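Local coordinates for protein SusD homolog (PDB 4F53) that probably binds glycans, apparently mucin O-glycans, as a SusD-like outer-membrane lipoprotein built on a helical TPR-like scaffold, at residues A295-R306 with Y392-S400. Sequence-based numbering, arbitrary orientation.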
loop_
_atom_site.group_PDB
_atom_site.type_symbol
_atom_site.label_atom_id
_atom_site.label_comp_id
_atom_site.label_asym_id
_atom_site.label_seq_id
_atom_site.Cartn_x
_atom_site.Cartn_y
_atom_site.Cartn_z
ATOM N N ALA A 295 20.928 15.276 -26.692
ATOM C CA ALA A 295 21.877 16.206 -26.064
ATOM C C ALA A 295 22.502 15.566 -24.801
ATOM O O ALA A 295 23.569 15.998 -24.365
ATOM C CB ALA A 295 21.191 17.520 -25.724
ATOM N N TYR A 296 21.847 14.520 -24.235
ATOM C CA TYR A 296 22.299 13.778 -23.050
ATOM C C TYR A 296 23.630 13.051 -23.333
ATOM O O TYR A 296 23.730 12.298 -24.310
ATOM C CB TYR A 296 21.212 12.785 -22.621
ATOM C CG TYR A 296 21.578 11.916 -21.438
ATOM C CD1 TYR A 296 21.703 12.457 -20.159
ATOM C CD2 TYR A 296 21.737 10.539 -21.584
ATOM C CE1 TYR A 296 22.043 11.660 -19.068
ATOM C CE2 TYR A 296 22.003 9.722 -20.487
ATOM C CZ TYR A 296 22.181 10.290 -19.233
ATOM O OH TYR A 296 22.489 9.490 -18.160
ATOM N N THR A 297 24.642 13.276 -22.470
ATOM C CA THR A 297 26.003 12.737 -22.648
ATOM C C THR A 297 26.280 11.485 -21.818
ATOM O O THR A 297 27.308 10.829 -22.026
ATOM C CB THR A 297 27.072 13.806 -22.342
ATOM O OG1 THR A 297 27.085 14.080 -20.940
ATOM C CG2 THR A 297 26.867 15.085 -23.135
ATOM N N GLY A 298 25.396 11.176 -20.882
ATOM C CA GLY A 298 25.557 10.008 -20.026
ATOM C C GLY A 298 25.132 8.710 -20.691
ATOM O O GLY A 298 24.988 8.632 -21.914
ATOM N N GLU A 299 24.905 7.694 -19.865
ATOM C CA GLU A 299 24.465 6.360 -20.271
ATOM C C GLU A 299 23.032 6.113 -19.797
ATOM O O GLU A 299 22.566 6.781 -18.866
ATOM C CB GLU A 299 25.403 5.288 -19.676
ATOM C CG GLU A 299 26.873 5.444 -20.069
ATOM C CD GLU A 299 27.894 5.692 -18.962
ATOM O OE1 GLU A 299 27.589 5.433 -17.772
ATOM O OE2 GLU A 299 29.016 6.138 -19.298
ATOM N N GLU A 300 22.332 5.165 -20.432
ATOM C CA GLU A 300 20.987 4.761 -19.995
ATOM C C GLU A 300 21.120 3.598 -19.025
ATOM O O GLU A 300 21.983 2.744 -19.219
ATOM C CB GLU A 300 20.059 4.397 -21.175
ATOM C CG GLU A 300 19.954 5.470 -22.261
ATOM C CD GLU A 300 19.297 6.816 -21.992
ATOM O OE1 GLU A 300 18.899 7.092 -20.837
ATOM O OE2 GLU A 300 19.189 7.606 -22.959
ATOM N N SER A 301 20.297 3.584 -17.954
ATOM C CA SER A 301 20.325 2.519 -16.937
ATOM C C SER A 301 19.013 2.456 -16.212
ATOM O O SER A 301 18.116 3.243 -16.505
ATOM C CB SER A 301 21.450 2.789 -15.938
ATOM O OG SER A 301 21.259 4.043 -15.306
ATOM N N TYR A 302 18.901 1.559 -15.238
ATOM C CA TYR A 302 17.732 1.532 -14.347
ATOM C C TYR A 302 17.966 2.612 -13.312
ATOM O O TYR A 302 18.872 2.476 -12.479
ATOM C CB TYR A 302 17.531 0.165 -13.703
ATOM C CG TYR A 302 17.132 -0.902 -14.690
ATOM C CD1 TYR A 302 15.876 -0.880 -15.303
ATOM C CD2 TYR A 302 17.980 -1.968 -14.976
ATOM C CE1 TYR A 302 15.473 -1.901 -16.166
ATOM C CE2 TYR A 302 17.573 -3.010 -15.816
ATOM C CZ TYR A 302 16.323 -2.962 -16.415
ATOM O OH TYR A 302 15.927 -3.944 -17.288
ATOM N N VAL A 303 17.259 3.749 -13.450
ATOM C CA VAL A 303 17.481 4.875 -12.561
ATOM C C VAL A 303 16.178 5.673 -12.407
ATOM O O VAL A 303 15.598 6.155 -13.381
ATOM C CB VAL A 303 18.695 5.746 -12.996
ATOM C CG1 VAL A 303 18.540 6.329 -14.417
ATOM C CG2 VAL A 303 19.007 6.825 -11.954
ATOM N N GLY A 304 15.726 5.768 -11.168
ATOM C CA GLY A 304 14.501 6.464 -10.833
ATOM C C GLY A 304 14.703 7.941 -10.619
ATOM O O GLY A 304 15.826 8.453 -10.694
ATOM N N LEU A 305 13.610 8.633 -10.357
ATOM C CA LEU A 305 13.637 10.061 -10.088
ATOM C C LEU A 305 13.490 10.282 -8.560
ATOM O O LEU A 305 12.849 9.490 -7.869
ATOM C CB LEU A 305 12.483 10.707 -10.885
ATOM C CG LEU A 305 12.284 12.211 -10.830
ATOM C CD1 LEU A 305 13.439 12.948 -11.496
ATOM C CD2 LEU A 305 10.979 12.578 -11.483
ATOM N N ARG A 306 14.116 11.338 -8.039
ATOM C CA ARG A 306 14.036 11.677 -6.634
ATOM C C ARG A 306 12.581 12.034 -6.264
ATOM O O ARG A 306 11.915 12.776 -7.007
ATOM C CB ARG A 306 14.985 12.856 -6.327
ATOM C CG ARG A 306 15.095 13.237 -4.848
ATOM C CD ARG A 306 15.911 12.230 -4.043
ATOM N NE ARG A 306 15.894 12.562 -2.619
ATOM C CZ ARG A 306 16.790 13.335 -2.023
ATOM N NH1 ARG A 306 17.807 13.841 -2.713
ATOM N NH2 ARG A 306 16.672 13.622 -0.739
ATOM N N TYR A 392 22.674 7.632 -4.198
ATOM C CA TYR A 392 21.965 7.963 -5.422
ATOM C C TYR A 392 22.685 9.114 -6.137
ATOM O O TYR A 392 22.844 10.200 -5.577
ATOM C CB TYR A 392 20.491 8.317 -5.119
ATOM C CG TYR A 392 19.745 8.858 -6.312
ATOM C CD1 TYR A 392 19.480 8.051 -7.421
ATOM C CD2 TYR A 392 19.307 10.178 -6.343
ATOM C CE1 TYR A 392 18.814 8.555 -8.542
ATOM C CE2 TYR A 392 18.617 10.684 -7.444
ATOM C CZ TYR A 392 18.381 9.871 -8.545
ATOM O OH TYR A 392 17.660 10.367 -9.600
ATOM N N LYS A 393 23.177 8.851 -7.353
ATOM C CA LYS A 393 23.839 9.864 -8.175
ATOM C C LYS A 393 22.826 10.336 -9.214
ATOM O O LYS A 393 22.475 9.543 -10.087
ATOM C CB LYS A 393 25.113 9.309 -8.840
ATOM C CG LYS A 393 26.248 8.973 -7.868
ATOM C CD LYS A 393 27.359 8.133 -8.534
ATOM C CE LYS A 393 28.430 8.932 -9.257
ATOM N NZ LYS A 393 29.437 8.054 -9.918
ATOM N N ASP A 394 22.290 11.583 -9.084
ATOM C CA ASP A 394 21.332 12.134 -10.054
ATOM C C ASP A 394 21.957 12.067 -11.496
ATOM O O ASP A 394 22.973 12.716 -11.753
ATOM C CB ASP A 394 20.904 13.584 -9.683
ATOM C CG ASP A 394 19.805 14.212 -10.548
ATOM O OD1 ASP A 394 19.545 13.696 -11.673
ATOM O OD2 ASP A 394 19.234 15.234 -10.126
ATOM N N PRO A 395 21.379 11.268 -12.434
ATOM C CA PRO A 395 21.989 11.155 -13.786
ATOM C C PRO A 395 21.942 12.443 -14.613
ATOM O O PRO A 395 22.639 12.553 -15.641
ATOM C CB PRO A 395 21.176 10.047 -14.454
ATOM C CG PRO A 395 19.877 10.027 -13.713
ATOM C CD PRO A 395 20.182 10.403 -12.304
ATOM N N LEU A 396 21.148 13.423 -14.161
ATOM C CA LEU A 396 21.008 14.694 -14.865
ATOM C C LEU A 396 21.966 15.780 -14.335
ATOM O O LEU A 396 22.076 16.843 -14.951
ATOM C CB LEU A 396 19.548 15.170 -14.816
ATOM C CG LEU A 396 18.541 14.322 -15.645
ATOM C CD1 LEU A 396 17.167 14.900 -15.565
ATOM C CD2 LEU A 396 18.965 14.220 -17.112
ATOM N N LYS A 397 22.701 15.490 -13.240
ATOM C CA LYS A 397 23.685 16.401 -12.638
ATOM C C LYS A 397 24.755 16.804 -13.680
ATOM O O LYS A 397 25.351 15.936 -14.325
ATOM C CB LYS A 397 24.331 15.778 -11.389
ATOM C CG LYS A 397 25.317 16.716 -10.707
ATOM C CD LYS A 397 26.297 15.955 -9.852
ATOM C CE LYS A 397 27.349 16.861 -9.269
ATOM N NZ LYS A 397 28.200 16.133 -8.299
ATOM N N GLY A 398 24.920 18.115 -13.869
ATOM C CA GLY A 398 25.861 18.676 -14.827
ATOM C C GLY A 398 25.453 18.631 -16.296
ATOM O O GLY A 398 26.210 19.111 -17.146
ATOM N N GLN A 399 24.276 18.040 -16.627
ATOM C CA GLN A 399 23.792 17.959 -18.014
ATOM C C GLN A 399 23.318 19.338 -18.520
ATOM O O GLN A 399 23.073 20.244 -17.723
ATOM C CB GLN A 399 22.677 16.905 -18.177
ATOM C CG GLN A 399 23.140 15.451 -18.036
ATOM C CD GLN A 399 24.061 14.995 -19.156
ATOM O OE1 GLN A 399 23.779 15.162 -20.347
ATOM N NE2 GLN A 399 25.154 14.342 -18.800
ATOM N N SER A 400 23.228 19.487 -19.844
ATOM C CA SER A 400 22.852 20.726 -20.524
ATOM C C SER A 400 21.469 21.248 -20.098
ATOM O O SER A 400 20.464 20.540 -20.234
ATOM C CB SER A 400 22.892 20.531 -22.034
ATOM O OG SER A 400 22.816 21.791 -22.673
HETATM O O HOH W 1 24.365 17.517 -21.583
HETATM O O HOH W 2 24.632 10.600 -16.251
HETATM O O HOH W 3 16.428 12.659 -9.405
#
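Two overlapping beta turns, type I from Asp394 to Lys397 and type II from Leu396 to Gln399, fold 392-400 against the irregular loop 295-306, and Gln399, the last residue of the second, grips Thr297 through both ends of its amide. Gln399 OE1 accepts from Thr297 N at 3.0 Å, the donor tilted 26° from the carbonyl plane, while Gln399 NE2 donates a hydrogen bond to Thr297 OG1 at 2.9 Å, close to the amide plane. A bend at chi2 (-67°) brings this amide up beside the CD1/CE1 side of the Tyr296 ring, the two planes 54° apart, with Gln399 OE1 3.4 Å from Tyr296 CD1. A water also donates to Gln399 OE1 and to Ala295 O and accepts from Ser400 N. An alanine in place of Gln399 would probably leave Thr297 N and OG1 without their partners across the contact and Tyr296 without the amide beside it.

Both loops belong to a part of this SusD-like fold remote from the centre of the chain, and neither contains a regular helix or strand here. Pro395 O lies at the Tyr296 ring edge, 3.6 Å from Tyr296 CE1; a second water donates to Pro395 O and Tyr296 OH, and that hydroxyl itself donates to Glu299 O. Within the first turn, Asp394 OD1 accepts from Leu396 N, an Asx turn. Farther along, Val303 CG2 lies 3.8 Å from Pro395 CG and also meets the Tyr392 ring edge at CE1. Phe288 of helix 288-291 packs on Val303, Pro395 and Leu396. Tyr392 OH makes a weak bond to Gly304 O at 2.9 Å, and a third water joins this hydroxyl to Arg306 N, while the Arg306 guanidinium turns to Tyr406 O and Pro459 O.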